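Local structure of protein-L-isoaspartate(D-aspartate) O-methyltransferase (Sulfolobus tokodaii, 1VBF) at residues B[21-26]-B[81-86]; B[31-36]-B[43-48]. The protein probably catalyses the S-adenosylmethionine-dependent methyl esterification of L-isoaspartyl residues in damaged proteins, a step in their repair or degradation. One frame throughout, in Å; residues are numbered along the deposited sequence.

In the fold
From the N terminus the chain runs through helix 14-22, whose last turn opens segment 21-26, then through the turns of 31-36, and doubles back to strand 45-48. That return is contact 2, a short loop closed across six intervening residues. Strand 51-53, helix 56-65 and the first strand of the central sheet, 73-77, follow before the chain reaches 81-86, where contact 1 closes a much longer loop. Contact 2 is therefore nested inside contact 1. Their centres lie about 14 Å apart, and they touch through Arg25 against Leu45 and Ile81 against Ile47. Contact 1 ties the N-terminal helical region to helix 83-91, whereas contact 2 shapes a surface that meets the second subunit.

Contact 1: B[21-26]-B[81-86]; sequences NKVDRS and IGYYTA
Tyr83 OH donates to a water at 2.8 Å, and that water in turn donates to the backbone O of Val23, so the phenol end is tied to the turn that leaves helix 14-22. The water sits at the edge of the Tyr83 ring and in its plane. Over one face of the same ring passes the aliphatic part of Arg25. Its CD stands 3.5 Å from the Tyr83 ring centroid and 12° off the ring normal, which meets the geometry of a CH-pi contact, while Arg25 CB approaches Tyr83 CE1 at 3.4 Å. The arginine chain runs across the ring nearly perpendicular to the tyrosine side chain. Because Arg25 is extended from CG to NE, its guanidinium is carried past the ring, with the two planes 63° apart; the cation-pi distance from Arg25 CZ to the Tyr83 ring centroid is 5.5 Å, long, and weak if attractive at all. Arg25 NH1 bonds instead to Ala37 O.

Tyr83 opens helix 83-91, which follows strand 73-77 and the glycine-rich loop of a Rossmann-like class I methyltransferase; in relatives that loop binds S-adenosylmethionine. Gly82 is the N-cap, with a positive phi of 81°, and its O accepts from Ala86 N at 2.8 Å. Val23 adds the apolar part: CG1, anti to the backbone N, meets Tyr83 CE1 at 3.8 Å and Ala86 CB at 4.1 Å. Phe28 and Tyr115 pack on both Val23 and Ala86. Beyond Val23, an Asx turn shapes the backbone, Asp24 OD1 receiving both Ser26 N and Ser26 OG from one face of its carboxylate.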
ATOM      1  N   ASN B  21      28.098  29.619 -18.914  1.00 30.31           N
ATOM      2  CA  ASN B  21      28.603  29.482 -20.255  1.00 33.23           C
ATOM      3  C   ASN B  21      30.081  29.105 -20.271  1.00 34.12           C
ATOM      4  O   ASN B  21      30.508  28.262 -21.053  1.00 34.75           O
ATOM      5  CB  ASN B  21      28.412  30.762 -21.047  1.00 36.06           C
ATOM      6  CG  ASN B  21      28.336  30.497 -22.532  1.00 39.46           C
ATOM      7  OD1 ASN B  21      27.343  30.813 -23.170  1.00 46.17           O
ATOM      8  ND2 ASN B  21      29.370  29.899 -23.086  1.00 40.39           N
ATOM      9  N   LYS B  22      30.850  29.705 -19.373  1.00 35.03           N
ATOM     10  CA  LYS B  22      32.292  29.466 -19.278  1.00 36.33           C
ATOM     11  C   LYS B  22      32.815  28.126 -18.680  1.00 35.96           C
ATOM     12  O   LYS B  22      33.680  27.491 -19.275  1.00 34.00           O
ATOM     13  CB  LYS B  22      32.912  30.649 -18.527  1.00 37.47           C
ATOM     14  CG  LYS B  22      34.370  30.485 -18.197  1.00 39.73           C
ATOM     15  CD  LYS B  22      34.817  31.588 -17.262  1.00 41.57           C
ATOM     16  CE  LYS B  22      36.185  31.285 -16.661  1.00 42.21           C
ATOM     17  NZ  LYS B  22      36.608  32.385 -15.749  1.00 43.86           N
ATOM     18  N   VAL B  23      32.299  27.701 -17.521  1.00 35.14           N
ATOM     19  CA  VAL B  23      32.766  26.465 -16.878  1.00 35.40           C
ATOM     20  C   VAL B  23      32.384  25.192 -17.638  1.00 36.59           C
ATOM     21  O   VAL B  23      31.217  24.927 -17.903  1.00 36.72           O
ATOM     22  CB  VAL B  23      32.259  26.376 -15.396  1.00 35.31           C
ATOM     23  CG1 VAL B  23      32.718  25.077 -14.750  1.00 33.44           C
ATOM     24  CG2 VAL B  23      32.774  27.575 -14.589  1.00 33.05           C
ATOM     25  N   ASP B  24      33.383  24.400 -17.985  1.00 38.67           N
ATOM     26  CA  ASP B  24      33.136  23.181 -18.739  1.00 41.28           C
ATOM     27  C   ASP B  24      32.799  22.031 -17.804  1.00 41.10           C
ATOM     28  O   ASP B  24      33.690  21.418 -17.222  1.00 41.58           O
ATOM     29  CB  ASP B  24      34.367  22.846 -19.598  1.00 43.04           C
ATOM     30  CG  ASP B  24      34.175  21.597 -20.438  1.00 45.24           C
ATOM     31  OD1 ASP B  24      33.037  21.078 -20.467  1.00 46.97           O
ATOM     32  OD2 ASP B  24      35.154  21.134 -21.070  1.00 46.13           O
ATOM     33  N   ARG B  25      31.510  21.735 -17.681  1.00 40.25           N
ATOM     34  CA  ARG B  25      31.038  20.674 -16.798  1.00 39.57           C
ATOM     35  C   ARG B  25      31.583  19.263 -17.099  1.00 38.05           C
ATOM     36  O   ARG B  25      31.583  18.393 -16.239  1.00 36.70           O
ATOM     37  CB  ARG B  25      29.502  20.682 -16.785  1.00 40.71           C
ATOM     38  CG  ARG B  25      28.857  19.669 -15.848  1.00 42.11           C
ATOM     39  CD  ARG B  25      27.396  20.037 -15.570  1.00 43.22           C
ATOM     40  NE  ARG B  25      26.714  19.050 -14.727  1.00 44.33           N
ATOM     41  CZ  ARG B  25      25.857  18.130 -15.170  1.00 44.06           C
ATOM     42  NH1 ARG B  25      25.558  18.063 -16.457  1.00 43.78           N
ATOM     43  NH2 ARG B  25      25.310  17.264 -14.329  1.00 45.08           N
ATOM     44  N   SER B  26      32.064  19.015 -18.301  1.00 37.58           N
ATOM     45  CA  SER B  26      32.587  17.685 -18.568  1.00 39.91           C
ATOM     46  C   SER B  26      33.912  17.498 -17.815  1.00 40.06           C
ATOM     47  O   SER B  26      34.390  16.367 -17.624  1.00 39.61           O
ATOM     48  CB  SER B  26      32.790  17.491 -20.067  1.00 40.45           C
ATOM     49  OG  SER B  26      33.630  18.503 -20.575  1.00 43.53           O
ATOM     50  N   ILE B  81      31.126  16.638  -6.842  1.00 34.16           N
ATOM     51  CA  ILE B  81      32.148  16.711  -7.881  1.00 32.41           C
ATOM     52  C   ILE B  81      32.703  18.106  -8.124  1.00 32.25           C
ATOM     53  O   ILE B  81      33.492  18.299  -9.026  1.00 33.58           O
ATOM     54  CB  ILE B  81      31.635  16.152  -9.217  1.00 31.49           C
ATOM     55  CG1 ILE B  81      30.572  17.082  -9.803  1.00 32.93           C
ATOM     56  CG2 ILE B  81      31.075  14.762  -9.011  1.00 30.72           C
ATOM     57  CD1 ILE B  81      30.134  16.697 -11.210  1.00 30.69           C
ATOM     58  N   GLY B  82      32.277  19.085  -7.343  1.00 32.79           N
ATOM     59  CA  GLY B  82      32.815  20.430  -7.489  1.00 32.96           C
ATOM     60  C   GLY B  82      32.298  21.354  -8.568  1.00 34.79           C
ATOM     61  O   GLY B  82      32.638  22.540  -8.556  1.00 35.94           O
ATOM     62  N   TYR B  83      31.482  20.846  -9.494  1.00 35.35           N
ATOM     63  CA  TYR B  83      30.935  21.678 -10.570  1.00 33.76           C
ATOM     64  C   TYR B  83      30.098  22.898 -10.126  1.00 33.31           C
ATOM     65  O   TYR B  83      30.289  24.021 -10.628  1.00 31.53           O
ATOM     66  CB  TYR B  83      30.100  20.831 -11.515  1.00 33.36           C
ATOM     67  CG  TYR B  83      29.372  21.666 -12.529  1.00 32.54           C
ATOM     68  CD1 TYR B  83      30.063  22.303 -13.554  1.00 36.52           C
ATOM     69  CD2 TYR B  83      28.011  21.886 -12.424  1.00 34.02           C
ATOM     70  CE1 TYR B  83      29.405  23.162 -14.476  1.00 37.72           C
ATOM     71  CE2 TYR B  83      27.329  22.750 -13.333  1.00 37.95           C
ATOM     72  CZ  TYR B  83      28.032  23.382 -14.357  1.00 37.41           C
ATOM     73  OH  TYR B  83      27.372  24.206 -15.255  1.00 34.21           O
ATOM     74  N   TYR B  84      29.160  22.699  -9.206  1.00 31.15           N
ATOM     75  CA  TYR B  84      28.374  23.846  -8.779  1.00 32.36           C
ATOM     76  C   TYR B  84      29.250  24.755  -7.915  1.00 32.51           C
ATOM     77  O   TYR B  84      28.999  25.966  -7.804  1.00 31.42           O
ATOM     78  CB  TYR B  84      27.110  23.417  -8.007  1.00 32.57           C
ATOM     79  CG  TYR B  84      26.133  22.617  -8.836  1.00 33.71           C
ATOM     80  CD1 TYR B  84      25.966  21.261  -8.619  1.00 33.61           C
ATOM     81  CD2 TYR B  84      25.421  23.207  -9.883  1.00 35.25           C
ATOM     82  CE1 TYR B  84      25.141  20.507  -9.404  1.00 34.52           C
ATOM     83  CE2 TYR B  84      24.575  22.450 -10.688  1.00 35.22           C
ATOM     84  CZ  TYR B  84      24.444  21.101 -10.438  1.00 36.18           C
ATOM     85  OH  TYR B  84      23.609  20.340 -11.214  1.00 37.96           O
ATOM     86  N   THR B  85      30.286  24.160  -7.318  1.00 31.40           N
ATOM     87  CA  THR B  85      31.194  24.915  -6.481  1.00 31.23           C
ATOM     88  C   THR B  85      31.899  25.886  -7.423  1.00 30.95           C
ATOM     89  O   THR B  85      31.905  27.092  -7.177  1.00 30.50           O
ATOM     90  CB  THR B  85      32.212  23.999  -5.778  1.00 32.83           C
ATOM     91  OG1 THR B  85      31.562  22.796  -5.360  1.00 34.99           O
ATOM     92  CG2 THR B  85      32.791  24.696  -4.541  1.00 30.97           C
ATOM     93  N   ALA B  86      32.470  25.369  -8.511  1.00 29.92           N
ATOM     94  CA  ALA B  86      33.124  26.223  -9.506  1.00 30.55           C
ATOM     95  C   ALA B  86      32.236  27.411  -9.966  1.00 31.30           C
ATOM     96  O   ALA B  86      32.686  28.554  -9.933  1.00 33.87           O
ATOM     97  CB  ALA B  86      33.548  25.396 -10.717  1.00 28.83           C
TER
HETATM   98  O   HOH W   1      28.812  25.341 -17.381  1.00 40.64           O

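Contact 2: B[31-36]-B[43-48]; sequences ENLKDY and EALPIL
The Tyr36 ring meets Glu43 at its edge, where OE2 lies near the ring plane, 4.3 Å from Tyr36 CE2; Leu33 O is also at the edge and in plane. A chi1 of -65° puts Tyr36 CG beside the backbone N and swings the ring over to Leu45, whose CD2 comes in obliquely, 3.8 Å from Tyr36 CD2. The ring also meets His40, with planes at about 45°, and makes a cation-pi contact with Lys103 of the second subunit. Here a type I turn from Glu31 to Lys34, leading into 3-10 backbone up to Tyr36, packs on strand 45-48, which pairs antiparallel with strand 51-53 and carries a classic beta bulge at Ile47 and Leu48.

Apolar side chains make up most of the interface. Leu33 and Leu45 lie alongside one another, each side chain pointing toward the other's backbone, with Leu33 CD1 3.6 Å from Leu45 CB and 3.8 Å from Ile47 CD1. Tyr36 CB rests against Leu45 CD1, also at 3.8 Å. Pro46 packs on Pro46 of the second subunit, and Asn32 ND2 bonds to Ile47 O of that subunit. Within the one chain, a water donates to Pro46 O at 2.6 Å and accepts a weak bond from Asn32 ND2 at 3.4 Å.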
ATOM      1  N   GLU B  31      34.727   9.668 -16.902  1.00 46.51           N
ATOM      2  CA  GLU B  31      34.730   9.260 -18.303  1.00 47.44           C
ATOM      3  C   GLU B  31      33.361   8.735 -18.753  1.00 46.90           C
ATOM      4  O   GLU B  31      32.791   9.182 -19.757  1.00 45.90           O
ATOM      5  CB  GLU B  31      35.797   8.175 -18.486  1.00 50.80           C
ATOM      6  CG  GLU B  31      35.903   7.545 -19.877  1.00 55.11           C
ATOM      7  CD  GLU B  31      36.153   8.573 -20.969  1.00 58.57           C
ATOM      8  OE1 GLU B  31      36.635   9.691 -20.631  1.00 58.30           O
ATOM      9  OE2 GLU B  31      35.872   8.256 -22.156  1.00 58.39           O
ATOM     10  N   ASN B  32      32.850   7.771 -17.999  1.00 45.99           N
ATOM     11  CA  ASN B  32      31.559   7.133 -18.271  1.00 44.32           C
ATOM     12  C   ASN B  32      30.383   8.103 -18.476  1.00 41.93           C
ATOM     13  O   ASN B  32      29.437   7.784 -19.184  1.00 40.25           O
ATOM     14  CB  ASN B  32      31.234   6.166 -17.119  1.00 44.14           C
ATOM     15  CG  ASN B  32      31.356   6.836 -15.741  1.00 45.44           C
ATOM     16  OD1 ASN B  32      32.436   7.289 -15.348  1.00 46.47           O
ATOM     17  ND2 ASN B  32      30.248   6.915 -15.019  1.00 44.87           N
ATOM     18  N   LEU B  33      30.458   9.284 -17.875  1.00 40.98           N
ATOM     19  CA  LEU B  33      29.379  10.264 -17.951  1.00 42.02           C
ATOM     20  C   LEU B  33      29.646  11.498 -18.818  1.00 43.72           C
ATOM     21  O   LEU B  33      28.894  12.473 -18.773  1.00 43.61           O
ATOM     22  CB  LEU B  33      29.027  10.738 -16.538  1.00 41.21           C
ATOM     23  CG  LEU B  33      28.456   9.737 -15.536  1.00 40.56           C
ATOM     24  CD1 LEU B  33      28.329  10.387 -14.182  1.00 40.01           C
ATOM     25  CD2 LEU B  33      27.103   9.269 -16.009  1.00 41.64           C
ATOM     26  N   LYS B  34      30.704  11.458 -19.611  1.00 45.74           N
ATOM     27  CA  LYS B  34      31.055  12.596 -20.440  1.00 48.18           C
ATOM     28  C   LYS B  34      29.915  13.075 -21.329  1.00 48.90           C
ATOM     29  O   LYS B  34      29.720  14.276 -21.521  1.00 48.90           O
ATOM     30  CB  LYS B  34      32.261  12.250 -21.301  1.00 51.36           C
ATOM     31  CG  LYS B  34      32.025  11.110 -22.303  1.00 53.93           C
ATOM     32  CD  LYS B  34      33.257  10.958 -23.180  1.00 55.69           C
ATOM     33  CE  LYS B  34      33.051   9.994 -24.316  1.00 58.42           C
ATOM     34  NZ  LYS B  34      34.325   9.879 -25.086  1.00 60.63           N
ATOM     35  N   ASP B  35      29.156  12.137 -21.875  1.00 48.96           N
ATOM     36  CA  ASP B  35      28.051  12.507 -22.735  1.00 48.80           C
ATOM     37  C   ASP B  35      26.897  13.183 -22.014  1.00 47.71           C
ATOM     38  O   ASP B  35      25.922  13.561 -22.651  1.00 49.30           O
ATOM     39  CB  ASP B  35      27.515  11.287 -23.482  1.00 52.01           C
ATOM     40  CG  ASP B  35      28.378  10.909 -24.673  1.00 55.31           C
ATOM     41  OD1 ASP B  35      29.287  11.697 -25.025  1.00 57.28           O
ATOM     42  OD2 ASP B  35      28.142   9.832 -25.263  1.00 57.50           O
ATOM     43  N   TYR B  36      26.980  13.337 -20.696  1.00 45.35           N
ATOM     44  CA  TYR B  36      25.879  13.976 -19.986  1.00 41.84           C
ATOM     45  C   TYR B  36      26.214  15.387 -19.562  1.00 40.10           C
ATOM     46  O   TYR B  36      25.479  15.980 -18.801  1.00 38.83           O
ATOM     47  CB  TYR B  36      25.468  13.177 -18.751  1.00 40.13           C
ATOM     48  CG  TYR B  36      24.892  11.812 -19.037  1.00 40.50           C
ATOM     49  CD1 TYR B  36      25.716  10.754 -19.401  1.00 40.07           C
ATOM     50  CD2 TYR B  36      23.517  11.572 -18.930  1.00 40.76           C
ATOM     51  CE1 TYR B  36      25.188   9.491 -19.650  1.00 41.24           C
ATOM     52  CE2 TYR B  36      22.981  10.308 -19.175  1.00 40.94           C
ATOM     53  CZ  TYR B  36      23.827   9.276 -19.534  1.00 40.71           C
ATOM     54  OH  TYR B  36      23.321   8.021 -19.771  1.00 42.23           O
ATOM     55  N   GLU B  43      18.354  14.485 -15.542  1.00 40.10           N
ATOM     56  CA  GLU B  43      18.681  13.349 -14.701  1.00 41.63           C
ATOM     57  C   GLU B  43      19.843  13.588 -13.742  1.00 41.50           C
ATOM     58  O   GLU B  43      20.733  14.387 -14.011  1.00 42.02           O
ATOM     59  CB  GLU B  43      19.042  12.158 -15.546  1.00 43.73           C
ATOM     60  CG  GLU B  43      18.048  11.790 -16.570  1.00 49.73           C
ATOM     61  CD  GLU B  43      18.563  10.639 -17.391  1.00 53.60           C
ATOM     62  OE1 GLU B  43      18.821   9.559 -16.808  1.00 53.69           O
ATOM     63  OE2 GLU B  43      18.727  10.826 -18.616  1.00 57.58           O
ATOM     64  N   ALA B  44      19.828  12.860 -12.629  1.00 40.98           N
ATOM     65  CA  ALA B  44      20.880  12.937 -11.626  1.00 39.71           C
ATOM     66  C   ALA B  44      21.868  11.879 -12.051  1.00 38.79           C
ATOM     67  O   ALA B  44      21.464  10.789 -12.430  1.00 38.96           O
ATOM     68  CB  ALA B  44      20.337  12.619 -10.251  1.00 37.73           C
ATOM     69  N   LEU B  45      23.156  12.201 -11.979  1.00 39.06           N
ATOM     70  CA  LEU B  45      24.198  11.279 -12.410  1.00 39.64           C
ATOM     71  C   LEU B  45      24.877  10.519 -11.257  1.00 39.89           C
ATOM     72  O   LEU B  45      25.162  11.080 -10.187  1.00 41.75           O
ATOM     73  CB  LEU B  45      25.226  12.046 -13.269  1.00 38.05           C
ATOM     74  CG  LEU B  45      24.567  13.056 -14.237  1.00 38.97           C
ATOM     75  CD1 LEU B  45      25.609  13.846 -15.036  1.00 37.54           C
ATOM     76  CD2 LEU B  45      23.618  12.317 -15.165  1.00 38.39           C
ATOM     77  N   PRO B  46      25.132   9.224 -11.466  1.00 37.99           N
ATOM     78  CA  PRO B  46      25.766   8.322 -10.505  1.00 37.73           C
ATOM     79  C   PRO B  46      27.245   8.600 -10.373  1.00 37.86           C
ATOM     80  O   PRO B  46      27.965   8.583 -11.366  1.00 38.84           O
ATOM     81  CB  PRO B  46      25.534   6.942 -11.117  1.00 38.03           C
ATOM     82  CG  PRO B  46      24.428   7.152 -12.089  1.00 38.47           C
ATOM     83  CD  PRO B  46      24.726   8.487 -12.664  1.00 37.36           C
ATOM     84  N   ILE B  47      27.698   8.842  -9.150  1.00 37.79           N
ATOM     85  CA  ILE B  47      29.108   9.108  -8.897  1.00 36.95           C
ATOM     86  C   ILE B  47      29.677   8.090  -7.915  1.00 37.80           C
ATOM     87  O   ILE B  47      30.754   7.540  -8.119  1.00 37.78           O
ATOM     88  CB  ILE B  47      29.297  10.496  -8.321  1.00 36.47           C
ATOM     89  CG1 ILE B  47      28.687  11.528  -9.273  1.00 35.01           C
ATOM     90  CG2 ILE B  47      30.777  10.749  -8.086  1.00 37.72           C
ATOM     91  CD1 ILE B  47      29.313  11.508 -10.637  1.00 33.42           C
ATOM     92  N   LEU B  48      28.939   7.847  -6.842  1.00 38.76           N
ATOM     93  CA  LEU B  48      29.342   6.884  -5.833  1.00 40.08           C
ATOM     94  C   LEU B  48      28.121   6.086  -5.392  1.00 39.63           C
ATOM     95  O   LEU B  48      26.996   6.550  -5.531  1.00 39.80           O
ATOM     96  CB  LEU B  48      29.933   7.611  -4.619  1.00 42.58           C
ATOM     97  CG  LEU B  48      31.368   8.150  -4.719  1.00 44.40           C
ATOM     98  CD1 LEU B  48      31.779   8.784  -3.385  1.00 43.77           C
ATOM     99  CD2 LEU B  48      32.322   7.001  -5.074  1.00 45.23           C
TER
HETATM  100  O   HOH W   2      29.605   6.658 -11.705  1.00 38.96           O